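Local coordinates for restriction endonuclease S subunits (Thermoanaerobacter tengcongensis, PDB 3OKG), which probably binds DNA as the specificity subunit of a type I methyltransferase, which is built from M and S polypeptides, at residues M15-G18 and P19-P23; A123-E126 and F127-E131. All coordinates share one frame; numbering follows the deposited sequence.

Interaction 1. Residues M15-G18 and P19-P23; sequences MTEG and PYKLP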
ATOM      1  N   MET A  15       5.031 -27.291 -29.335  1.00 75.40           N
ATOM      2  CA  MET A  15       5.038 -28.484 -30.173  1.00 50.67           C
ATOM      3  C   MET A  15       4.206 -29.603 -29.563  1.00 53.69           C
ATOM      4  O   MET A  15       2.989 -29.490 -29.416  1.00 55.83           O
ATOM      5  CB  MET A  15       6.473 -28.970 -30.389  1.00 60.32           C
ATOM      6  CG  MET A  15       7.437 -28.599 -29.273  1.00 78.51           C
ATOM      7  SD  MET A  15       8.817 -29.755 -29.177  1.00 98.46           S
ATOM      8  CE  MET A  15       7.913 -31.278 -28.900  1.00 46.07           C
ATOM      9  N   THR A  16       4.879 -30.694 -29.222  1.00 39.86           N
ATOM     10  CA  THR A  16       4.280 -31.724 -28.384  1.00 45.58           C
ATOM     11  C   THR A  16       4.326 -31.288 -26.928  1.00 35.93           C
ATOM     12  O   THR A  16       3.823 -31.996 -26.051  1.00 43.34           O
ATOM     13  CB  THR A  16       5.054 -33.043 -28.482  1.00 47.34           C
ATOM     14  OG1 THR A  16       5.697 -33.127 -29.758  1.00 88.74           O
ATOM     15  CG2 THR A  16       4.117 -34.228 -28.313  1.00 47.72           C
ATOM     16  N   GLU A  17       4.952 -30.147 -26.660  1.00 37.82           N
ATOM     17  CA  GLU A  17       5.175 -29.726 -25.267  1.00 31.45           C
ATOM     18  C   GLU A  17       3.968 -29.043 -24.613  1.00 32.72           C
ATOM     19  O   GLU A  17       3.944 -28.912 -23.397  1.00 39.20           O
ATOM     20  CB  GLU A  17       6.392 -28.789 -25.154  1.00 36.44           C
ATOM     21  CG  GLU A  17       7.690 -29.333 -25.736  1.00 66.24           C
ATOM     22  CD  GLU A  17       8.459 -30.227 -24.780  1.00 72.75           C
ATOM     23  OE1 GLU A  17       7.829 -30.865 -23.903  1.00 82.81           O
ATOM     24  OE2 GLU A  17       9.704 -30.294 -24.914  1.00 75.60           O
ATOM     25  N   GLY A  18       3.004 -28.570 -25.403  1.00 30.97           N
ATOM     26  CA  GLY A  18       1.862 -27.850 -24.846  1.00 32.96           C
ATOM     27  C   GLY A  18       2.235 -26.411 -24.555  1.00 39.45           C
ATOM     28  O   GLY A  18       3.269 -25.953 -25.036  1.00 33.75           O
ATOM     29  N   PRO A  19       1.413 -25.688 -23.767  1.00 26.98           N
ATOM     30  CA  PRO A  19       1.668 -24.254 -23.537  1.00 28.72           C
ATOM     31  C   PRO A  19       3.098 -23.924 -23.162  1.00 35.72           C
ATOM     32  O   PRO A  19       3.626 -22.949 -23.677  1.00 38.17           O
ATOM     33  CB  PRO A  19       0.724 -23.900 -22.377  1.00 25.91           C
ATOM     34  CG  PRO A  19      -0.418 -24.846 -22.551  1.00 28.65           C
ATOM     35  CD  PRO A  19       0.202 -26.149 -23.071  1.00 30.60           C
ATOM     36  N   TYR A  20       3.693 -24.683 -22.248  1.00 25.58           N
ATOM     37  CA  TYR A  20       5.106 -24.549 -21.919  1.00 26.79           C
ATOM     38  C   TYR A  20       5.586 -25.893 -21.412  1.00 33.72           C
ATOM     39  O   TYR A  20       4.775 -26.758 -21.093  1.00 26.37           O
ATOM     40  CB  TYR A  20       5.395 -23.424 -20.909  1.00 30.68           C
ATOM     41  CG  TYR A  20       4.669 -23.548 -19.587  1.00 27.60           C
ATOM     42  CD1 TYR A  20       5.149 -24.377 -18.585  1.00 27.60           C
ATOM     43  CD2 TYR A  20       3.498 -22.828 -19.343  1.00 29.80           C
ATOM     44  CE1 TYR A  20       4.460 -24.495 -17.364  1.00 23.44           C
ATOM     45  CE2 TYR A  20       2.824 -22.932 -18.148  1.00 29.27           C
ATOM     46  CZ  TYR A  20       3.315 -23.770 -17.158  1.00 21.96           C
ATOM     47  OH  TYR A  20       2.628 -23.883 -15.973  1.00 25.22           O
ATOM     48  N   LYS A  21       6.898 -26.066 -21.357  1.00 28.60           N
ATOM     49  CA  LYS A  21       7.494 -27.367 -21.090  1.00 31.73           C
ATOM     50  C   LYS A  21       7.464 -27.701 -19.592  1.00 29.80           C
ATOM     51  O   LYS A  21       7.903 -26.914 -18.767  1.00 28.77           O
ATOM     52  CB  LYS A  21       8.940 -27.384 -21.584  1.00 33.81           C
ATOM     53  CG  LYS A  21       9.619 -28.736 -21.479  1.00 33.28           C
ATOM     54  CD  LYS A  21      11.102 -28.601 -21.829  1.00 58.21           C
ATOM     55  CE  LYS A  21      11.678 -29.907 -22.345  1.00 62.54           C
ATOM     56  NZ  LYS A  21      11.111 -31.079 -21.633  1.00 69.55           N
ATOM     57  N   LEU A  22       6.961 -28.883 -19.259  1.00 28.54           N
ATOM     58  CA  LEU A  22       6.784 -29.288 -17.859  1.00 25.07           C
ATOM     59  C   LEU A  22       7.866 -30.276 -17.496  1.00 30.86           C
ATOM     60  O   LEU A  22       8.441 -30.912 -18.398  1.00 27.47           O
ATOM     61  CB  LEU A  22       5.437 -29.990 -17.693  1.00 25.66           C
ATOM     62  CG  LEU A  22       4.219 -29.163 -18.080  1.00 24.65           C
ATOM     63  CD1 LEU A  22       2.953 -29.974 -17.888  1.00 22.00           C
ATOM     64  CD2 LEU A  22       4.186 -27.886 -17.274  1.00 24.61           C
ATOM     65  N   PRO A  23       8.153 -30.412 -16.195  1.00 31.73           N
ATOM     66  CA  PRO A  23       9.121 -31.424 -15.755  1.00 24.89           C
ATOM     67  C   PRO A  23       8.690 -32.810 -16.194  1.00 29.39           C
ATOM     68  O   PRO A  23       7.512 -33.037 -16.458  1.00 29.90           O
ATOM     69  CB  PRO A  23       9.080 -31.316 -14.230  1.00 28.16           C
ATOM     70  CG  PRO A  23       8.689 -29.874 -13.972  1.00 24.85           C
ATOM     71  CD  PRO A  23       7.690 -29.567 -15.068  1.00 21.62           C
TER
HETATM   72  O   HOH W   1       5.452 -30.379 -21.538  1.00 30.09           O
HETATM   73  O   HOH W   2       8.247 -32.267 -20.870  1.00 52.00           O
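Glu-17 and Lys-21 meet across a bend in the chain, an acid and a lysine four residues apart in irregular chain rather than in a helix, with water bridging them. Glu-17 OE2 and Lys-21 NZ form a long salt bridge at 3.7 Å. The approach is oblique, and Glu-17 OE2 comes closer still, 3.3 Å, to Lys-21 CE. Lys-21 stretches out until chi4 (-37°) bends NZ back, while Glu-17 folds at chi2 (-84°) to swing its carboxylate across the lysine chain. Water supplies the rest of the polar link. One water lies 2.8 Å from Glu-17 O and accepts from Leu-22 N at 3.1 Å; a second bridges Leu-22 O and, weakly, Lys-21 NZ. Glu-17 OE1 is a weak further partner of both waters. With an alanine at Glu-17, Lys-21 NZ would probably lose its carboxylate mate and the lysine chain would be freer to swing. Gly-18 takes a positive phi (80°), which favours glycine, just before Pro-19. The contact lies at the surface, ahead of strand 27-30: Pro-19 and Leu-22 touch Trp-28, Tyr-20 and Leu-22 rest on Pro-170 of strand 168-171, and Tyr-20 OH hydrogen-bonds Phe-408 O.

Interaction 2. Residues A123-E126 and F127-E131; sequences ANRE and FAEPE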
ATOM      1  N   ALA A 123     -12.398 -32.363  -7.505  1.00 17.93           N
ATOM      2  CA  ALA A 123     -11.247 -33.135  -7.958  1.00 21.31           C
ATOM      3  C   ALA A 123     -11.586 -34.594  -8.053  1.00 23.48           C
ATOM      4  O   ALA A 123     -12.168 -35.153  -7.128  1.00 21.59           O
ATOM      5  CB  ALA A 123     -10.073 -32.969  -7.002  1.00 20.14           C
ATOM      6  N   ASN A 124     -11.211 -35.215  -9.158  1.00 15.34           N
ATOM      7  CA  ASN A 124     -11.176 -36.667  -9.228  1.00 22.10           C
ATOM      8  C   ASN A 124      -9.868 -37.062  -8.554  1.00 25.87           C
ATOM      9  O   ASN A 124      -8.782 -36.858  -9.111  1.00 20.83           O
ATOM     10  CB  ASN A 124     -11.193 -37.147 -10.685  1.00 18.47           C
ATOM     11  CG  ASN A 124     -11.138 -38.678 -10.801  1.00 15.66           C
ATOM     12  OD1 ASN A 124     -10.799 -39.362  -9.846  1.00 24.17           O
ATOM     13  ND2 ASN A 124     -11.463 -39.197 -11.988  1.00 23.72           N
ATOM     14  N   ARG A 125      -9.972 -37.617  -7.351  1.00 18.03           N
ATOM     15  CA  ARG A 125      -8.801 -37.873  -6.512  1.00 22.14           C
ATOM     16  C   ARG A 125      -7.847 -38.912  -7.068  1.00 23.37           C
ATOM     17  O   ARG A 125      -6.734 -39.076  -6.559  1.00 25.56           O
ATOM     18  CB  ARG A 125      -9.246 -38.301  -5.113  1.00 25.99           C
ATOM     19  CG  ARG A 125     -10.236 -37.323  -4.495  1.00 37.65           C
ATOM     20  CD  ARG A 125      -9.514 -36.070  -4.080  1.00 31.86           C
ATOM     21  NE  ARG A 125      -8.278 -36.387  -3.357  1.00 38.09           N
ATOM     22  CZ  ARG A 125      -8.169 -36.463  -2.031  1.00 37.16           C
ATOM     23  NH1 ARG A 125      -9.224 -36.244  -1.256  1.00 50.46           N
ATOM     24  NH2 ARG A 125      -7.003 -36.772  -1.479  1.00 36.19           N
ATOM     25  N   GLU A 126      -8.271 -39.615  -8.101  1.00 19.78           N
ATOM     26  CA  GLU A 126      -7.348 -40.504  -8.796  1.00 24.10           C
ATOM     27  C   GLU A 126      -6.285 -39.705  -9.554  1.00 25.60           C
ATOM     28  O   GLU A 126      -5.254 -40.254  -9.918  1.00 21.13           O
ATOM     29  CB  GLU A 126      -8.100 -41.447  -9.745  1.00 25.17           C
ATOM     30  CG  GLU A 126      -8.814 -42.578  -9.009  1.00 44.14           C
ATOM     31  CD  GLU A 126      -7.865 -43.743  -8.679  1.00 67.76           C
ATOM     32  OE1 GLU A 126      -7.733 -44.669  -9.513  1.00 51.37           O
ATOM     33  OE2 GLU A 126      -7.253 -43.731  -7.588  1.00 35.31           O
ATOM     34  N   PHE A 127      -6.532 -38.420  -9.795  1.00 19.32           N
ATOM     35  CA  PHE A 127      -5.643 -37.633 -10.685  1.00 18.79           C
ATOM     36  C   PHE A 127      -5.198 -36.321 -10.080  1.00 22.24           C
ATOM     37  O   PHE A 127      -4.149 -35.810 -10.444  1.00 19.07           O
ATOM     38  CB  PHE A 127      -6.326 -37.272 -12.013  1.00 20.20           C
ATOM     39  CG  PHE A 127      -6.782 -38.466 -12.818  1.00 28.34           C
ATOM     40  CD1 PHE A 127      -5.880 -39.445 -13.209  1.00 32.45           C
ATOM     41  CD2 PHE A 127      -8.119 -38.599 -13.185  1.00 25.09           C
ATOM     42  CE1 PHE A 127      -6.303 -40.542 -13.951  1.00 33.55           C
ATOM     43  CE2 PHE A 127      -8.566 -39.705 -13.945  1.00 29.01           C
ATOM     44  CZ  PHE A 127      -7.653 -40.675 -14.317  1.00 34.59           C
ATOM     45  N   ALA A 128      -6.015 -35.744  -9.200  1.00 17.13           N
ATOM     46  CA  ALA A 128      -5.720 -34.395  -8.720  1.00 13.64           C
ATOM     47  C   ALA A 128      -6.080 -34.235  -7.264  1.00 16.36           C
ATOM     48  O   ALA A 128      -7.127 -34.729  -6.805  1.00 21.20           O
ATOM     49  CB  ALA A 128      -6.484 -33.344  -9.576  1.00 17.82           C
ATOM     50  N   GLU A 129      -5.241 -33.507  -6.551  1.00 18.29           N
ATOM     51  CA  GLU A 129      -5.514 -33.115  -5.165  1.00 21.29           C
ATOM     52  C   GLU A 129      -6.329 -31.818  -5.137  1.00 21.73           C
ATOM     53  O   GLU A 129      -5.982 -30.870  -5.846  1.00 19.60           O
ATOM     54  CB  GLU A 129      -4.193 -32.836  -4.461  1.00 21.85           C
ATOM     55  CG  GLU A 129      -3.320 -34.065  -4.344  1.00 21.87           C
ATOM     56  CD  GLU A 129      -3.777 -34.983  -3.229  1.00 36.50           C
ATOM     57  OE1 GLU A 129      -4.431 -34.492  -2.294  1.00 42.06           O
ATOM     58  OE2 GLU A 129      -3.479 -36.184  -3.296  1.00 36.71           O
ATOM     59  N   PRO A 130      -7.404 -31.773  -4.329  1.00 18.83           N
ATOM     60  CA  PRO A 130      -8.210 -30.541  -4.230  1.00 18.72           C
ATOM     61  C   PRO A 130      -7.363 -29.292  -3.952  1.00 18.73           C
ATOM     62  O   PRO A 130      -7.592 -28.260  -4.557  1.00 15.23           O
ATOM     63  CB  PRO A 130      -9.162 -30.826  -3.044  1.00 21.13           C
ATOM     64  CG  PRO A 130      -9.371 -32.351  -3.097  1.00 24.19           C
ATOM     65  CD  PRO A 130      -8.046 -32.927  -3.656  1.00 20.59           C
ATOM     66  N   GLU A 131      -6.404 -29.383  -3.040  1.00 15.51           N
ATOM     67  CA  GLU A 131      -5.623 -28.202  -2.675  1.00 17.67           C
ATOM     68  C   GLU A 131      -4.758 -27.750  -3.852  1.00 18.71           C
ATOM     69  O   GLU A 131      -4.476 -26.546  -4.000  1.00 17.66           O
ATOM     70  CB  GLU A 131      -4.719 -28.499  -1.464  1.00 19.26           C
ATOM     71  CG  GLU A 131      -5.465 -28.646  -0.125  1.00 22.83           C
ATOM     72  CD  GLU A 131      -6.256 -29.965   0.036  1.00 39.59           C
ATOM     73  OE1 GLU A 131      -7.042 -30.033   1.013  1.00 31.27           O
ATOM     74  OE2 GLU A 131      -6.111 -30.928  -0.779  1.00 23.93           O
TER
HETATM   75  O   HOH W   3      -4.054 -38.027  -1.777  1.00 39.98           O
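Ala-123 and Pro-130 face each other at the buried end of this turn, methyl against ring, with Ala-123 CB 3.9 Å from Pro-130 CD. The same methyl reaches Ala-128 CB and sits close to Ala-128 O, and Leu-133 of helix 130-137 touches both alanines. Pro-130 is also packed from another direction: Arg-125 crosses it at about a right angle and brings CD and NE to 3.5 Å from Pro-130 CD, which lies over one face of the guanidinium. Bends at chi2 and chi3 (-73° and -46°) double the arginine back toward the proline, although its CB points away from residues 127-131.

The backbone closes round Asn-124 O, which is gripped by two amides coming from opposite faces of its carbonyl plane, Phe-127 N at 2.8 Å and Ala-128 N at 3.0 Å. Asn-124 adds an Asx turn, its OD1 accepting from Glu-126 N at 3.1 Å, with the donor above the amide plane. This tight reversal joins strand 118-121 to helix 130-137, with Glu-129 at the N-cap position, within the first target recognition domain, which probably contacts DNA.

Around exposed Phe-127, Glu-126 and Arg-125 the fit is looser. Asn-124 ND2 approaches the Phe-127 ring obliquely, 3.5 Å from CE2, the amide and ring planes 63° apart, while Glu-126 CB lies over one ring face. Glu-129, itself buried, meets the arginine here: Arg-125 NH2 and Glu-129 OE1, 3.5 Å apart, attract through charge alone, since no N-H is aimed at the oxygen, which sits off the plane of the guanidinium. A water at the guanidinium edge accepts from Arg-125 NH2 and donates to Glu-129 OE2, the oxygen that also forms a salt bridge with Arg-178 of helix 174-216.

From the N terminus, residues 15-23 come first: interaction 1 closes a short bend before strand 27-30 begins. The chain then runs through the strands from 27-30 to 118-121 before interaction 2 closes the turn at 123-131, leading into helix 130-137. The two are in series, neither nested nor crossed, and they do not touch. The centres of interactions 1 and 2 lie about 22 Å apart, and the nearest atoms of interactions 1 and 2 about 12 Å. The 19-23 half of interaction 1 packs on strands 27-30 and 168-171, and Tyr-20 reaches Phe-408 and Arg-409 near the C terminus. Interaction 2 borders Val-34 and Leu-36, strand 102-104 and the long helix 174-216.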